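Local structure of CRISPR-associated endonuclease Cas9 (Campylobacter jejuni subsp. jejuni serotype O:2, 5X2H) at residues L11-W22 against A461-L472. The protein is an RNA-guided endonuclease of bacterial adaptive immunity that cuts invading DNA, here in a form lacking its HNH domain. Numbering follows the deposited sequence.
Sequences LAFDIGISSIGW and AIKEYRKVLNAL. With nucleotides of chain B.
Phe13 lies under Tyr465 in an edge-to-face pair: the CE1 edge of the tyrosine stands over the centre of the phenylalanine ring, the centroids 5.1 Å apart and the planes at 78°. The tyrosine reaches there because its CG is anti to the backbone N (chi1 162°); its hydroxyl, the polar end of an otherwise apolar-packed ring, is hydrogen-bonded to Thr502. Ile15 CD1 comes against the same tyrosine at CD1, 3.7 Å away, while Val468 CG1 sits at the edge of Phe13.

Packing is closest around Trp22, whose broad, flat indole packs against the Val468 and Leu472 turn of the helix. Leu472 lays CD2 over the six-membered ring in a CH-pi contact, 3.9 Å from its centroid, and Val468 CG1 approaches Trp22 CD1 to 3.6 Å. Leu11 meets Leu469 through their CD1 methyls. Toward the hairpin turn the fit is looser: small Ala461 sets its CB near Ile15 CG2, at 4.4 Å, and near the O of partly exposed Gly16. Ile20 CG1 rests on Glu464 CB (4.1 Å), and the Glu464 carboxylate turns to a salt bridge with Arg36 of strand 29-37.

Other flanks of the helix carry Lys463, Arg466 and Lys467, which reach RNA phosphates. Arg466, extended from CG to NE, sends NH2 to OP1 of U74 of chain B (2.8 Å) and NH1 to its OP2, both nearly straight; Lys463 adds weak bonds to the G72 phosphate of chain B. One helix thus presents mainly aliphatic and aromatic residues to the sheet and cations to RNA.

Asp14, predicted to bind magnesium in the RuvC-like site, points to the other face of the sheet, against His558 of helix 557-566. Helix 456-476 covers the opposite face of the RNase H-like sheet, roughly antiparallel to strand 10-15, with helix 493-505 beside it.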
loop_
_atom_site.group_PDB
_atom_site.type_symbol
_atom_site.label_atom_id
_atom_site.label_comp_id
_atom_site.label_asym_id
_atom_site.label_seq_id
_atom_site.Cartn_x
_atom_site.Cartn_y
_atom_site.Cartn_z
ATOM N N LEU A 11 -23.297 23.514 7.604
ATOM C CA LEU A 11 -22.008 22.965 8.005
ATOM C C LEU A 11 -21.085 22.993 6.795
ATOM O O LEU A 11 -21.422 22.439 5.744
ATOM C CB LEU A 11 -22.150 21.538 8.535
ATOM C CG LEU A 11 -22.894 21.321 9.852
ATOM C CD1 LEU A 11 -23.009 19.837 10.160
ATOM C CD2 LEU A 11 -22.194 22.052 10.987
ATOM N N ALA A 12 -19.932 23.636 6.936
ATOM C CA ALA A 12 -18.968 23.745 5.852
ATOM C C ALA A 12 -17.675 23.046 6.244
ATOM O O ALA A 12 -17.258 23.106 7.404
ATOM C CB ALA A 12 -18.692 25.206 5.501
ATOM N N PHE A 13 -17.043 22.388 5.273
ATOM C CA PHE A 13 -15.854 21.583 5.520
ATOM C C PHE A 13 -14.779 21.901 4.492
ATOM O O PHE A 13 -15.055 21.939 3.290
ATOM C CB PHE A 13 -16.179 20.087 5.483
ATOM C CG PHE A 13 -17.110 19.641 6.572
ATOM C CD1 PHE A 13 -18.483 19.694 6.391
ATOM C CD2 PHE A 13 -16.615 19.162 7.774
ATOM C CE1 PHE A 13 -19.343 19.282 7.388
ATOM C CE2 PHE A 13 -17.470 18.745 8.774
ATOM C CZ PHE A 13 -18.839 18.807 8.579
ATOM N N ASP A 14 -13.560 22.121 4.973
ATOM C CA ASP A 14 -12.369 22.268 4.138
ATOM C C ASP A 14 -11.541 21.002 4.347
ATOM O O ASP A 14 -10.745 20.910 5.283
ATOM C CB ASP A 14 -11.585 23.531 4.502
ATOM C CG ASP A 14 -10.358 23.731 3.629
ATOM O OD1 ASP A 14 -10.521 24.093 2.446
ATOM O OD2 ASP A 14 -9.228 23.534 4.130
ATOM N N ILE A 15 -11.744 20.023 3.471
ATOM C CA ILE A 15 -11.150 18.700 3.625
ATOM C C ILE A 15 -9.794 18.695 2.929
ATOM O O ILE A 15 -9.716 18.655 1.698
ATOM C CB ILE A 15 -12.068 17.609 3.062
ATOM C CG1 ILE A 15 -13.430 17.651 3.760
ATOM C CG2 ILE A 15 -11.415 16.239 3.202
ATOM C CD1 ILE A 15 -14.440 16.677 3.198
ATOM N N GLY A 16 -8.719 18.720 3.718
ATOM C CA GLY A 16 -7.374 18.704 3.194
ATOM C C GLY A 16 -6.731 17.328 3.278
ATOM O O GLY A 16 -7.304 16.363 3.779
ATOM N N ILE A 17 -5.500 17.257 2.768
ATOM C CA ILE A 17 -4.773 15.992 2.767
ATOM C C ILE A 17 -4.476 15.541 4.192
ATOM O O ILE A 17 -4.349 14.339 4.457
ATOM C CB ILE A 17 -3.487 16.119 1.926
ATOM C CG1 ILE A 17 -2.914 14.739 1.599
ATOM C CG2 ILE A 17 -2.450 16.990 2.631
ATOM C CD1 ILE A 17 -3.667 14.019 0.505
ATOM N N SER A 18 -4.380 16.485 5.136
ATOM C CA SER A 18 -4.062 16.144 6.517
ATOM C C SER A 18 -4.816 17.017 7.516
ATOM O O SER A 18 -4.451 17.044 8.699
ATOM C CB SER A 18 -2.556 16.258 6.766
ATOM O OG SER A 18 -2.071 17.524 6.358
ATOM N N SER A 19 -5.857 17.724 7.081
ATOM C CA SER A 19 -6.580 18.625 7.964
ATOM C C SER A 19 -8.054 18.632 7.590
ATOM O O SER A 19 -8.424 18.354 6.447
ATOM C CB SER A 19 -6.013 20.047 7.895
ATOM O OG SER A 19 -6.036 20.539 6.566
ATOM N N ILE A 20 -8.891 18.956 8.573
ATOM C CA ILE A 20 -10.332 19.098 8.390
ATOM C C ILE A 20 -10.747 20.398 9.061
ATOM O O ILE A 20 -10.797 20.473 10.295
ATOM C CB ILE A 20 -11.119 17.920 8.977
ATOM C CG1 ILE A 20 -10.757 16.617 8.269
ATOM C CG2 ILE A 20 -12.612 18.183 8.869
ATOM C CD1 ILE A 20 -11.197 16.573 6.830
ATOM N N GLY A 21 -11.034 21.419 8.259
ATOM C CA GLY A 21 -11.602 22.651 8.774
ATOM C C GLY A 21 -13.118 22.614 8.677
ATOM O O GLY A 21 -13.677 22.182 7.673
ATOM N N TRP A 22 -13.779 23.065 9.741
ATOM C CA TRP A 22 -15.230 22.998 9.809
ATOM C C TRP A 22 -15.785 24.257 10.458
ATOM O O TRP A 22 -15.177 24.831 11.364
ATOM C CB TRP A 22 -15.703 21.760 10.581
ATOM C CG TRP A 22 -15.204 21.694 11.991
ATOM C CD1 TRP A 22 -14.067 21.082 12.432
ATOM C CD2 TRP A 22 -15.830 22.259 13.151
ATOM N NE1 TRP A 22 -13.945 21.228 13.791
ATOM C CE2 TRP A 22 -15.014 21.948 14.258
ATOM C CE3 TRP A 22 -17.000 22.996 13.360
ATOM C CZ2 TRP A 22 -15.329 22.350 15.554
ATOM C CZ3 TRP A 22 -17.311 23.395 14.647
ATOM C CH2 TRP A 22 -16.479 23.071 15.728
ATOM N N ALA A 461 -8.869 10.474 5.041
ATOM C CA ALA A 461 -9.539 11.769 5.020
ATOM C C ALA A 461 -11.044 11.619 5.184
ATOM O O ALA A 461 -11.681 12.417 5.883
ATOM C CB ALA A 461 -9.213 12.502 3.719
ATOM N N ILE A 462 -11.633 10.607 4.546
ATOM C CA ILE A 462 -13.070 10.392 4.660
ATOM C C ILE A 462 -13.438 9.993 6.083
ATOM O O ILE A 462 -14.474 10.412 6.613
ATOM C CB ILE A 462 -13.529 9.341 3.636
ATOM C CG1 ILE A 462 -13.206 9.815 2.219
ATOM C CG2 ILE A 462 -15.017 9.055 3.783
ATOM C CD1 ILE A 462 -13.597 8.829 1.142
ATOM N N LYS A 463 -12.590 9.188 6.724
ATOM C CA LYS A 463 -12.848 8.778 8.100
ATOM C C LYS A 463 -12.901 9.985 9.030
ATOM O O LYS A 463 -13.842 10.134 9.819
ATOM C CB LYS A 463 -11.775 7.786 8.550
ATOM C CG LYS A 463 -11.680 7.582 10.049
ATOM C CD LYS A 463 -10.386 8.168 10.590
ATOM C CE LYS A 463 -9.993 7.526 11.908
ATOM N NZ LYS A 463 -8.626 6.946 11.823
ATOM N N GLU A 464 -11.904 10.867 8.935
ATOM C CA GLU A 464 -11.885 12.055 9.783
ATOM C C GLU A 464 -13.019 13.010 9.439
ATOM O O GLU A 464 -13.506 13.730 10.318
ATOM C CB GLU A 464 -10.535 12.764 9.667
ATOM C CG GLU A 464 -9.380 12.005 10.301
ATOM C CD GLU A 464 -9.498 11.909 11.814
ATOM O OE1 GLU A 464 -9.060 10.885 12.382
ATOM O OE2 GLU A 464 -10.031 12.853 12.436
ATOM N N TYR A 465 -13.450 13.038 8.176
ATOM C CA TYR A 465 -14.629 13.824 7.833
ATOM C C TYR A 465 -15.868 13.282 8.533
ATOM O O TYR A 465 -16.662 14.052 9.083
ATOM C CB TYR A 465 -14.833 13.844 6.318
ATOM C CG TYR A 465 -16.228 14.251 5.895
ATOM C CD1 TYR A 465 -16.643 15.576 5.973
ATOM C CD2 TYR A 465 -17.131 13.310 5.414
ATOM C CE1 TYR A 465 -17.921 15.952 5.589
ATOM C CE2 TYR A 465 -18.409 13.674 5.027
ATOM C CZ TYR A 465 -18.799 14.995 5.113
ATOM O OH TYR A 465 -20.071 15.360 4.726
ATOM N N ARG A 466 -16.039 11.958 8.532
ATOM C CA ARG A 466 -17.199 11.363 9.185
ATOM C C ARG A 466 -17.175 11.606 10.688
ATOM O O ARG A 466 -18.204 11.944 11.285
ATOM C CB ARG A 466 -17.260 9.864 8.887
ATOM C CG ARG A 466 -18.215 9.106 9.791
ATOM C CD ARG A 466 -18.327 7.645 9.403
ATOM N NE ARG A 466 -19.260 6.936 10.274
ATOM C CZ ARG A 466 -18.903 6.286 11.377
ATOM N NH1 ARG A 466 -17.628 6.248 11.741
ATOM N NH2 ARG A 466 -19.818 5.672 12.114
ATOM N N LYS A 467 -16.008 11.442 11.314
ATOM C CA LYS A 467 -15.909 11.620 12.759
ATOM C C LYS A 467 -16.259 13.045 13.165
ATOM O O LYS A 467 -17.009 13.257 14.125
ATOM C CB LYS A 467 -14.503 11.251 13.234
ATOM C CG LYS A 467 -14.264 11.504 14.715
ATOM C CD LYS A 467 -12.861 11.086 15.135
ATOM C CE LYS A 467 -12.642 9.598 14.924
ATOM N NZ LYS A 467 -11.365 9.138 15.528
ATOM N N VAL A 468 -15.738 14.034 12.436
ATOM C CA VAL A 468 -16.023 15.428 12.764
ATOM C C VAL A 468 -17.488 15.752 12.503
ATOM O O VAL A 468 -18.140 16.425 13.310
ATOM C CB VAL A 468 -15.084 16.362 11.980
ATOM C CG1 VAL A 468 -15.493 17.815 12.174
ATOM C CG2 VAL A 468 -13.647 16.158 12.423
ATOM N N LEU A 469 -18.031 15.279 11.378
ATOM C CA LEU A 469 -19.429 15.550 11.054
ATOM C C LEU A 469 -20.363 14.931 12.087
ATOM O O LEU A 469 -21.285 15.592 12.582
ATOM C CB LEU A 469 -19.758 15.028 9.654
ATOM C CG LEU A 469 -21.245 14.975 9.279
ATOM C CD1 LEU A 469 -21.867 16.368 9.261
ATOM C CD2 LEU A 469 -21.445 14.280 7.943
ATOM N N ASN A 470 -20.139 13.660 12.430
ATOM C CA ASN A 470 -21.014 12.998 13.392
ATOM C C ASN A 470 -20.902 13.615 14.781
ATOM O O ASN A 470 -21.891 13.649 15.523
ATOM C CB ASN A 470 -20.709 11.499 13.438
ATOM C CG ASN A 470 -21.233 10.764 12.215
ATOM O OD1 ASN A 470 -22.067 11.289 11.479
ATOM N ND2 ASN A 470 -20.748 9.546 11.997
ATOM N N ALA A 471 -19.717 14.111 15.147
ATOM C CA ALA A 471 -19.580 14.819 16.417
ATOM C C ALA A 471 -20.396 16.104 16.420
ATOM O O ALA A 471 -21.019 16.450 17.431
ATOM C CB ALA A 471 -18.109 15.117 16.703
ATOM N N LEU A 472 -20.404 16.827 15.296
ATOM C CA LEU A 472 -21.230 18.026 15.193
ATOM C C LEU A 472 -22.711 17.678 15.241
ATOM O O LEU A 472 -23.502 18.388 15.874
ATOM C CB LEU A 472 -20.899 18.782 13.906
ATOM C CG LEU A 472 -19.535 19.473 13.867
ATOM C CD1 LEU A 472 -19.192 19.920 12.453
ATOM C CD2 LEU A 472 -19.518 20.655 14.824
ATOM P P U B 74 -18.057 3.879 14.608
ATOM O OP1 U B 74 -19.485 4.276 14.531
ATOM O OP2 U B 74 -17.009 4.884 14.302
ATOM O "O5'" U B 74 -17.768 3.297 16.064
ATOM C "C5'" U B 74 -18.575 2.267 16.617
ATOM C "C4'" U B 74 -17.919 1.629 17.818
ATOM O "O4'" U B 74 -16.626 1.090 17.445
ATOM C "C3'" U B 74 -17.615 2.555 18.987
ATOM O "O3'" U B 74 -18.745 2.764 19.817
ATOM C "C2'" U B 74 -16.472 1.839 19.702
ATOM O "O2'" U B 74 -16.971 0.829 20.565
ATOM C "C1'" U B 74 -15.737 1.165 18.539
ATOM N N1 U B 74 -14.516 1.896 18.127
ATOM C C2 U B 74 -13.361 1.656 18.847
ATOM O O2 U B 74 -13.320 0.887 19.791
ATOM N N3 U B 74 -12.253 2.349 18.426
ATOM C C4 U B 74 -12.185 3.240 17.375
ATOM O O4 U B 74 -11.113 3.792 17.115
ATOM C C5 U B 74 -13.422 3.433 16.677
ATOM C C6 U B 74 -14.515 2.771 17.067
ATOM P P G B 72 -8.256 4.683 8.783
ATOM O OP1 G B 72 -8.605 6.104 8.539
ATOM O OP2 G B 72 -7.433 4.319 9.960
ATOM O "O5'" G B 72 -9.602 3.828 8.881
ATOM C "C5'" G B 72 -10.555 3.831 7.830
ATOM C "C4'" G B 72 -11.594 2.750 8.014
ATOM O "O4'" G B 72 -10.952 1.447 8.076
ATOM C "C3'" G B 72 -12.410 2.808 9.296
ATOM O "O3'" G B 72 -13.454 3.760 9.257
ATOM C "C2'" G B 72 -12.896 1.374 9.434
ATOM O "O2'" G B 72 -13.958 1.116 8.529
ATOM C "C1'" G B 72 -11.664 0.603 8.960
ATOM N N9 G B 72 -10.786 0.258 10.094
ATOM C C8 G B 72 -9.524 0.739 10.353
ATOM N N7 G B 72 -9.010 0.251 11.449
ATOM C C5 G B 72 -9.990 -0.595 11.949
ATOM C C6 G B 72 -10.008 -1.403 13.117
ATOM O O6 G B 72 -9.129 -1.543 13.975
ATOM N N1 G B 72 -11.206 -2.102 13.240
ATOM C C2 G B 72 -12.254 -2.038 12.355
ATOM N N2 G B 72 -13.327 -2.787 12.650
ATOM N N3 G B 72 -12.250 -1.288 11.264
ATOM C C4 G B 72 -11.095 -0.601 11.123
ATOM P P G B 73 -13.909 4.507 10.606
ATOM O OP1 G B 73 -14.927 5.522 10.237
ATOM O OP2 G B 73 -12.688 4.910 11.349
ATOM O "O5'" G B 73 -14.614 3.368 11.467
ATOM C "C5'" G B 73 -15.857 2.810 11.071
ATOM C "C4'" G B 73 -16.273 1.689 11.990
ATOM O "O4'" G B 73 -15.203 0.715 12.083
ATOM C "C3'" G B 73 -16.549 2.071 13.437
ATOM O "O3'" G B 73 -17.843 2.620 13.629
ATOM C "C2'" G B 73 -16.335 0.755 14.174
ATOM O "O2'" G B 73 -17.469 -0.084 14.039
ATOM C "C1'" G B 73 -15.185 0.141 13.373
ATOM N N9 G B 73 -13.873 0.407 13.993
ATOM C C8 G B 73 -12.915 1.296 13.570
ATOM N N7 G B 73 -11.858 1.301 14.333
ATOM C C5 G B 73 -12.134 0.363 15.319
ATOM C C6 G B 73 -11.361 -0.068 16.430
ATOM O O6 G B 73 -10.235 0.310 16.774
ATOM N N1 G B 73 -12.022 -1.041 17.173
ATOM C C2 G B 73 -13.270 -1.538 16.887
ATOM N N2 G B 73 -13.748 -2.474 17.720
ATOM N N3 G B 73 -13.998 -1.143 15.858
ATOM C C4 G B 73 -13.375 -0.199 15.122
#